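Long-range contacts in NAD nucleotidase (Haemophilus influenzae, PDB 3ZU0), which degrades NAD to adenosine and nicotinamide riboside, acting as a 5'-nucleotidase of broad specificity and as an NAD(P) pyrophosphatase: residues G74-T79 with A426-P431; F98-H103 with V123-V128; I156-V161 with I198-H203. All blocks are in the same frame, centred on the assembly; numbering follows the deposited sequence.

Interaction 1: residues G74-T79 with A426-P431; sequences GTLYFT and AYTFLP
The first torsion of Thr79 (chi1 -58°) sets OG1 opposite the carbonyl carbon and swings the methyl CG2 away from the backbone N, and this one branched side chain thereby serves two partners on 426-431. OG1 lies against the ring of Pro431, 3.4 Å from Pro431 CB. The methyl settles beside Tyr427, with CG2 3.8 Å from CD1 of its ring, approaching the ring obliquely, and equally near the carbonyl O of the same tyrosine. Direct hydrogen bonds between the segments are absent, and 219 Å² is buried. One water joins the polar atoms of the two segments: it donates to Tyr427 O at 2.8 Å and is hydrogen-bonded to Thr79 OG1. Between them the segments join the two halves of the 5'-nucleotidase fold, since 74-79 belongs to the calcineurin-like metallophosphoesterase part and 426-431 to the C-terminal part, whose Arg373, Arg413 and Asp522 hydrogen-bond the bound adenosyl ester. Pro431 follows the end of helix 423-429, and its side chain comes near that of Arg413 and that of Phe432, which probably also binds substrate. Helix 76-79 is short, and Thr75 caps its start by a weak bond from Tyr77 N to OG1. From its first turn Leu76 crosses Tyr427 and Thr428 at about a right angle: CD2 lies 4.0 Å from Tyr427 CB, while CD1 is 3.7 Å from Thr428 OG1, a hydroxyl already bonded to the carbonyl of Asn424.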
# COMPACT_ATOMS: atom_id res chain seq x y z
N GLY A 74 -24.23 -0.46 15.49
CA GLY A 74 -24.14 -1.38 16.61
C GLY A 74 -25.36 -1.38 17.51
O GLY A 74 -25.53 -2.29 18.32
N THR A 75 -26.20 -0.35 17.36
CA THR A 75 -27.44 -0.25 18.12
C THR A 75 -28.52 0.40 17.27
O THR A 75 -28.26 0.90 16.18
CB THR A 75 -27.31 0.61 19.40
OG1 THR A 75 -27.33 1.99 19.04
CG2 THR A 75 -26.03 0.29 20.19
N LEU A 76 -29.74 0.41 17.82
CA LEU A 76 -30.89 1.00 17.14
C LEU A 76 -30.75 2.50 16.95
O LEU A 76 -31.39 3.08 16.08
CB LEU A 76 -32.17 0.71 17.93
CG LEU A 76 -32.72 -0.71 17.82
CD1 LEU A 76 -33.83 -0.95 18.87
CD2 LEU A 76 -33.24 -0.96 16.41
N TYR A 77 -29.93 3.13 17.78
CA TYR A 77 -29.64 4.54 17.63
C TYR A 77 -28.99 4.83 16.29
O TYR A 77 -29.12 5.94 15.77
CB TYR A 77 -28.77 5.05 18.77
CG TYR A 77 -29.53 5.22 20.05
CD1 TYR A 77 -30.49 6.22 20.17
CD2 TYR A 77 -29.31 4.39 21.13
CE1 TYR A 77 -31.20 6.39 21.34
CE2 TYR A 77 -30.02 4.55 22.31
CZ TYR A 77 -30.97 5.55 22.40
OH TYR A 77 -31.68 5.72 23.55
N PHE A 78 -28.29 3.85 15.73
CA PHE A 78 -27.81 4.05 14.37
C PHE A 78 -28.88 3.65 13.36
O PHE A 78 -29.19 4.39 12.43
CB PHE A 78 -26.52 3.28 14.05
CG PHE A 78 -26.12 3.46 12.62
CD1 PHE A 78 -25.57 4.66 12.19
CD2 PHE A 78 -26.37 2.47 11.68
CE1 PHE A 78 -25.24 4.85 10.86
CE2 PHE A 78 -26.03 2.66 10.35
CZ PHE A 78 -25.47 3.84 9.95
N THR A 79 -29.43 2.46 13.55
CA THR A 79 -30.28 1.86 12.54
C THR A 79 -31.51 2.72 12.25
O THR A 79 -31.90 2.89 11.10
CB THR A 79 -30.69 0.46 12.96
OG1 THR A 79 -29.51 -0.32 13.16
CG2 THR A 79 -31.55 -0.18 11.87
N ALA A 426 -37.15 -6.30 14.59
CA ALA A 426 -36.81 -6.57 13.20
C ALA A 426 -35.52 -5.87 12.80
O ALA A 426 -34.64 -6.47 12.16
CB ALA A 426 -37.95 -6.14 12.28
N TYR A 427 -35.41 -4.61 13.19
CA TYR A 427 -34.24 -3.79 12.89
C TYR A 427 -33.05 -4.06 13.81
O TYR A 427 -31.96 -3.56 13.56
CB TYR A 427 -34.61 -2.29 12.85
CG TYR A 427 -35.37 -1.98 11.57
CD1 TYR A 427 -34.70 -1.71 10.39
CD2 TYR A 427 -36.76 -2.02 11.54
CE1 TYR A 427 -35.39 -1.46 9.21
CE2 TYR A 427 -37.45 -1.77 10.37
CZ TYR A 427 -36.77 -1.49 9.21
OH TYR A 427 -37.48 -1.25 8.05
N THR A 428 -33.27 -4.85 14.85
CA THR A 428 -32.17 -5.31 15.70
C THR A 428 -31.55 -6.56 15.05
O THR A 428 -30.33 -6.66 14.93
CB THR A 428 -32.65 -5.65 17.13
OG1 THR A 428 -33.06 -4.44 17.78
CG2 THR A 428 -31.54 -6.29 17.97
N PHE A 429 -32.40 -7.48 14.61
CA PHE A 429 -31.94 -8.68 13.89
C PHE A 429 -31.25 -8.28 12.58
O PHE A 429 -30.21 -8.84 12.22
CB PHE A 429 -33.10 -9.62 13.56
CG PHE A 429 -33.99 -9.97 14.73
CD1 PHE A 429 -33.56 -9.81 16.04
CD2 PHE A 429 -35.28 -10.46 14.50
CE1 PHE A 429 -34.40 -10.13 17.10
CE2 PHE A 429 -36.12 -10.78 15.55
CZ PHE A 429 -35.68 -10.62 16.85
N LEU A 430 -31.84 -7.32 11.87
CA LEU A 430 -31.45 -7.00 10.49
C LEU A 430 -31.19 -5.51 10.32
O LEU A 430 -32.04 -4.76 9.85
CB LEU A 430 -32.55 -7.43 9.52
CG LEU A 430 -32.85 -8.94 9.43
CD1 LEU A 430 -34.11 -9.18 8.62
CD2 LEU A 430 -31.69 -9.69 8.80
N PRO A 431 -29.99 -5.07 10.71
CA PRO A 431 -29.81 -3.62 10.82
C PRO A 431 -29.16 -2.99 9.60
O PRO A 431 -28.95 -1.78 9.61
CB PRO A 431 -28.88 -3.49 12.03
CG PRO A 431 -28.02 -4.74 11.97
CD PRO A 431 -28.92 -5.83 11.40
O HOH W 1 -30.17 -2.15 15.15

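Interaction 2: residues F98-H103 with V123-V128; sequences FTLGNH and VLSANV. With ZN (zinc ion), chain C; A12 (phosphomethylphosphonic acid adenosyl ester), chain F; PO4 (phosphate ion), chain E.
Val123 fits against Phe98 and Leu100 in the closely packed, apolar part of this contact. Its two methyls divide the work: CG2 sits at the edge of the Phe98 ring, near its plane, 4.2 Å from CD2, and CG1 meets Leu100 CD2 at 3.7 Å, the leucine crossing the valine at about a right angle. The backbones run parallel here, and Leu124 N donates a nearly straight bond (164°) to Phe98 O at 2.9 Å. At the next residue a side chain adds a bond: with chi1 at -158°, Thr99 OG1 stands opposite its own backbone N and donates to Leu124 O at 2.7 Å, from a position tilted 33° out of the carbonyl plane. Strand 97-99, helix 108-116 and strand 123-124 form a beta-alpha-beta unit, which places 123-124 at the outer edge of a sheet of the metallophosphoesterase domain. Beyond the strands the segments part; packing thins to Leu100 CD1 against Ser125 CB (4.0 Å), and a water bridges the polar atoms. It donates to Thr99 OG1 and to Leu100 O, and is also bonded to Ser125 OG. Further along, 98-103 turns away to the active site. There Asn102 OD1 binds zinc at 2.1 Å, alongside Asp70, His203 and Asp226, while its ND2 donates almost straight to phosphate O3. The same oxygen accepts from His103 NE2 at 2.9 Å, so two donors grip it, and another phosphate oxygen binds the metal. The edge of the His103 ring also faces O5' of the bound adenosyl ester, and ND1 is held by Asp106.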
# COMPACT_ATOMS: atom_id res chain seq x y z
N PHE A 98 -11.84 13.49 14.69
CA PHE A 98 -12.47 12.18 14.59
C PHE A 98 -11.75 11.50 13.43
O PHE A 98 -11.46 12.15 12.44
CB PHE A 98 -13.97 12.38 14.26
CG PHE A 98 -14.71 11.12 13.84
CD1 PHE A 98 -14.77 10.02 14.67
CD2 PHE A 98 -15.40 11.08 12.63
CE1 PHE A 98 -15.49 8.88 14.32
CE2 PHE A 98 -16.12 9.94 12.24
CZ PHE A 98 -16.16 8.83 13.09
N THR A 99 -11.42 10.22 13.56
CA THR A 99 -10.89 9.47 12.43
C THR A 99 -11.91 8.41 12.03
O THR A 99 -12.72 7.95 12.86
CB THR A 99 -9.53 8.80 12.74
OG1 THR A 99 -8.85 8.53 11.51
CG2 THR A 99 -9.71 7.47 13.49
N LEU A 100 -11.91 8.04 10.76
CA LEU A 100 -12.82 7.00 10.27
C LEU A 100 -12.39 5.59 10.69
O LEU A 100 -11.20 5.26 10.62
CB LEU A 100 -12.86 7.03 8.74
CG LEU A 100 -13.16 8.36 8.05
CD1 LEU A 100 -13.04 8.15 6.54
CD2 LEU A 100 -14.55 8.87 8.43
N GLY A 101 -13.35 4.77 11.11
CA GLY A 101 -13.11 3.37 11.39
C GLY A 101 -13.62 2.47 10.27
O GLY A 101 -13.97 2.94 9.20
N ASN A 102 -13.67 1.16 10.50
CA ASN A 102 -14.18 0.27 9.47
C ASN A 102 -15.71 0.32 9.36
O ASN A 102 -16.26 0.31 8.26
CB ASN A 102 -13.69 -1.17 9.66
CG ASN A 102 -13.91 -1.66 11.07
OD1 ASN A 102 -13.74 -0.92 12.03
ND2 ASN A 102 -14.31 -2.93 11.21
N HIS A 103 -16.40 0.38 10.49
CA HIS A 103 -17.88 0.39 10.48
C HIS A 103 -18.50 1.67 9.98
O HIS A 103 -19.69 1.73 9.71
CB HIS A 103 -18.44 -0.03 11.84
CG HIS A 103 -18.14 -1.45 12.18
ND1 HIS A 103 -18.92 -2.50 11.74
CD2 HIS A 103 -17.11 -2.01 12.86
CE1 HIS A 103 -18.40 -3.64 12.16
NE2 HIS A 103 -17.30 -3.37 12.84
N VAL A 123 -12.62 15.85 10.43
CA VAL A 123 -12.41 14.42 10.19
C VAL A 123 -11.03 14.23 9.55
O VAL A 123 -10.64 14.98 8.65
CB VAL A 123 -13.51 13.84 9.28
CG1 VAL A 123 -13.35 12.32 9.10
CG2 VAL A 123 -14.91 14.15 9.85
N LEU A 124 -10.28 13.24 10.03
CA LEU A 124 -8.96 12.92 9.49
C LEU A 124 -8.90 11.46 9.06
O LEU A 124 -9.39 10.58 9.78
CB LEU A 124 -7.87 13.12 10.56
CG LEU A 124 -7.75 14.44 11.30
CD1 LEU A 124 -6.69 14.33 12.39
CD2 LEU A 124 -7.44 15.58 10.32
N SER A 125 -8.26 11.21 7.92
CA SER A 125 -7.95 9.85 7.47
C SER A 125 -6.95 9.93 6.32
O SER A 125 -7.30 10.34 5.23
CB SER A 125 -9.21 9.12 6.99
OG SER A 125 -8.87 7.76 6.73
N ALA A 126 -5.72 9.51 6.58
CA ALA A 126 -4.66 9.65 5.59
C ALA A 126 -4.59 8.51 4.56
O ALA A 126 -4.06 8.70 3.46
CB ALA A 126 -3.33 9.80 6.30
N ASN A 127 -5.09 7.33 4.92
CA ASN A 127 -4.99 6.17 4.01
C ASN A 127 -6.31 5.76 3.36
O ASN A 127 -6.42 4.68 2.79
CB ASN A 127 -4.32 4.96 4.69
CG ASN A 127 -5.18 4.34 5.79
OD1 ASN A 127 -5.87 5.03 6.53
ND2 ASN A 127 -5.14 3.02 5.90
N VAL A 128 -7.31 6.62 3.47
CA VAL A 128 -8.59 6.41 2.80
C VAL A 128 -8.86 7.64 1.96
O VAL A 128 -9.12 8.72 2.48
CB VAL A 128 -9.72 6.21 3.83
CG1 VAL A 128 -11.05 5.90 3.14
CG2 VAL A 128 -9.36 5.07 4.78
ZN ZN C . -13.48 -0.85 14.07
PB A12 F . -18.99 -5.81 15.41
O1B A12 F . -19.65 -6.65 16.57
O2B A12 F . -20.12 -5.33 14.53
O3B A12 F . -18.26 -4.64 15.95
PA A12 F . -18.63 -8.00 13.46
O1A A12 F . -20.11 -8.05 13.90
O2A A12 F . -17.91 -9.36 13.28
C3A A12 F . -17.96 -6.80 14.47
O5' A12 F . -18.71 -6.99 12.18
C5' A12 F . -18.47 -7.50 10.92
C4' A12 F . -19.41 -8.45 10.39
O4' A12 F . -20.67 -7.75 10.19
C3' A12 F . -19.08 -8.83 9.01
O3' A12 F . -18.12 -9.80 8.90
C2' A12 F . -20.39 -9.27 8.44
O2' A12 F . -20.64 -10.58 8.73
C1' A12 F . -21.36 -8.37 9.13
N9 A12 F . -21.84 -7.37 8.21
C8 A12 F . -21.32 -6.13 8.03
N7 A12 F . -22.05 -5.53 7.09
C5 A12 F . -23.05 -6.39 6.67
C6 A12 F . -24.11 -6.30 5.72
N6 A12 F . -24.34 -5.17 4.93
N1 A12 F . -24.91 -7.35 5.59
C2 A12 F . -24.73 -8.46 6.29
N3 A12 F . -23.75 -8.59 7.19
C4 A12 F . -22.91 -7.56 7.38
P PO4 E . -14.60 -3.75 15.22
O1 PO4 E . -13.55 -4.61 15.90
O2 PO4 E . -14.15 -2.31 15.32
O3 PO4 E . -14.62 -4.16 13.75
O4 PO4 E . -15.95 -3.92 15.87
O HOH W 2 -9.33 6.65 9.37

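Interaction 3: residues I156-V161 with I198-H203; sequences IGLDTV and IILLSH. With ZN (zinc ion), chain C.
Strands 156-159 and 198-203 run side by side in parallel, their axes 4.6 Å apart at closest and 12° from aligned, joined by bonds from Ile156 N to Ile199 O, Leu201 N to Ile156 O and His203 N to Leu158 O, with a weak fourth from Leu158 N to Leu201 O. On one face Ile156 reaches two partners: CD1 meets Ile198 CG2 at 3.7 Å, and CG2 meets Leu200 CD1 at 3.8 Å. Leu158 follows on that face, its CD2 3.8 Å from Ser202 OG, a hydroxyl bonded to Asn209. Helices 179-191 and 206-215 cover these side chains. On the other face Asp159 lies alongside His203, the carboxylate and ring planes 82° apart, with Asp159 OD1 4.0 Å from His203 CB. The methyl of Thr160 comes to the edge of the imidazole. With chi1 at -157° the ring extends away from its backbone N, and NE2 binds zinc at 2.0 Å while ND1 donates to Ala68 O, which fixes the ring's rotation. A metal-binding histidine at the C-terminal end of a parallel strand is characteristic of the calcineurin-like metallophosphoesterase active site.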
# COMPACT_ATOMS: atom_id res chain seq x y z
N ILE A 156 -2.32 12.85 12.53
CA ILE A 156 -2.56 12.08 11.31
C ILE A 156 -3.67 11.07 11.59
O ILE A 156 -3.68 10.42 12.64
CB ILE A 156 -1.29 11.29 10.91
CG1 ILE A 156 -0.10 12.23 10.66
CG2 ILE A 156 -1.55 10.36 9.69
CD1 ILE A 156 1.28 11.53 10.71
N GLY A 157 -4.61 10.93 10.66
CA GLY A 157 -5.65 9.92 10.79
C GLY A 157 -5.32 8.66 10.02
O GLY A 157 -4.61 8.72 9.00
N LEU A 158 -5.85 7.52 10.47
CA LEU A 158 -5.56 6.24 9.81
C LEU A 158 -6.67 5.22 10.05
O LEU A 158 -7.27 5.18 11.13
CB LEU A 158 -4.23 5.69 10.33
CG LEU A 158 -3.49 4.69 9.45
CD1 LEU A 158 -3.01 5.39 8.19
CD2 LEU A 158 -2.31 4.07 10.20
N ASP A 159 -6.95 4.39 9.04
CA ASP A 159 -8.04 3.42 9.16
C ASP A 159 -7.47 2.04 8.92
O ASP A 159 -6.43 1.88 8.27
CB ASP A 159 -9.12 3.72 8.13
CG ASP A 159 -10.48 3.11 8.48
OD1 ASP A 159 -10.57 2.26 9.40
OD2 ASP A 159 -11.47 3.48 7.81
N THR A 160 -8.17 1.03 9.44
CA THR A 160 -7.85 -0.35 9.13
C THR A 160 -8.32 -0.64 7.72
O THR A 160 -9.33 -0.08 7.28
CB THR A 160 -8.46 -1.33 10.15
OG1 THR A 160 -7.93 -2.65 9.94
CG2 THR A 160 -9.98 -1.36 10.07
N VAL A 161 -7.58 -1.47 7.00
CA VAL A 161 -7.82 -1.65 5.57
C VAL A 161 -8.60 -2.91 5.23
O VAL A 161 -9.73 -2.83 4.76
CB VAL A 161 -6.50 -1.61 4.75
CG1 VAL A 161 -6.74 -2.01 3.26
CG2 VAL A 161 -5.89 -0.22 4.85
N ILE A 198 4.31 14.36 16.88
CA ILE A 198 3.33 13.80 15.96
C ILE A 198 2.42 12.78 16.63
O ILE A 198 2.89 11.81 17.22
CB ILE A 198 4.03 13.14 14.75
CG1 ILE A 198 4.91 14.16 14.02
CG2 ILE A 198 2.99 12.53 13.79
CD1 ILE A 198 5.57 13.60 12.76
N ILE A 199 1.13 13.03 16.52
CA ILE A 199 0.11 12.13 17.06
C ILE A 199 -0.56 11.40 15.91
O ILE A 199 -0.91 12.00 14.88
CB ILE A 199 -0.97 12.93 17.83
CG1 ILE A 199 -0.33 13.83 18.90
CG2 ILE A 199 -2.02 12.00 18.44
CD1 ILE A 199 0.58 13.11 19.85
N LEU A 200 -0.76 10.10 16.08
CA LEU A 200 -1.44 9.27 15.08
C LEU A 200 -2.76 8.80 15.69
O LEU A 200 -2.77 8.14 16.73
CB LEU A 200 -0.58 8.05 14.72
CG LEU A 200 -1.12 7.04 13.71
CD1 LEU A 200 -1.29 7.69 12.34
CD2 LEU A 200 -0.18 5.84 13.59
N LEU A 201 -3.87 9.17 15.07
CA LEU A 201 -5.18 8.81 15.57
C LEU A 201 -5.65 7.68 14.66
O LEU A 201 -6.11 7.91 13.54
CB LEU A 201 -6.15 10.00 15.49
CG LEU A 201 -7.58 9.71 15.93
CD1 LEU A 201 -7.58 9.32 17.40
CD2 LEU A 201 -8.47 10.95 15.69
N SER A 202 -5.49 6.45 15.14
CA SER A 202 -5.52 5.31 14.26
C SER A 202 -6.54 4.25 14.64
O SER A 202 -6.46 3.67 15.72
CB SER A 202 -4.14 4.66 14.25
OG SER A 202 -4.17 3.46 13.51
N HIS A 203 -7.48 3.99 13.72
CA HIS A 203 -8.39 2.86 13.86
C HIS A 203 -7.81 1.59 13.24
O HIS A 203 -8.53 0.68 12.84
CB HIS A 203 -9.74 3.19 13.22
CG HIS A 203 -10.87 2.37 13.75
ND1 HIS A 203 -11.56 2.72 14.90
CD2 HIS A 203 -11.44 1.23 13.30
CE1 HIS A 203 -12.51 1.82 15.12
NE2 HIS A 203 -12.46 0.91 14.17
ZN ZN C . -13.48 -0.85 14.07

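From the N terminus, 74-79 comes first, and its partner 426-431 follows only after some 350 residues, so interaction 1 closes a very long loop that contains both other contacts. Within it, interaction 2 closes a short loop through helix 108-116, and interaction 3 then closes another that includes helices 162-167 and 179-191; these two follow in series and do not cross. Their centres are 7 Å apart, and they touch: Ala126 N meets Gly157 O at 2.8 Å, linking two sheets of the metallophosphoesterase domain, and both end at the same metal site. Interaction 1, about 23 Å from interaction 2 between centres, instead connects that domain to the C-terminal one.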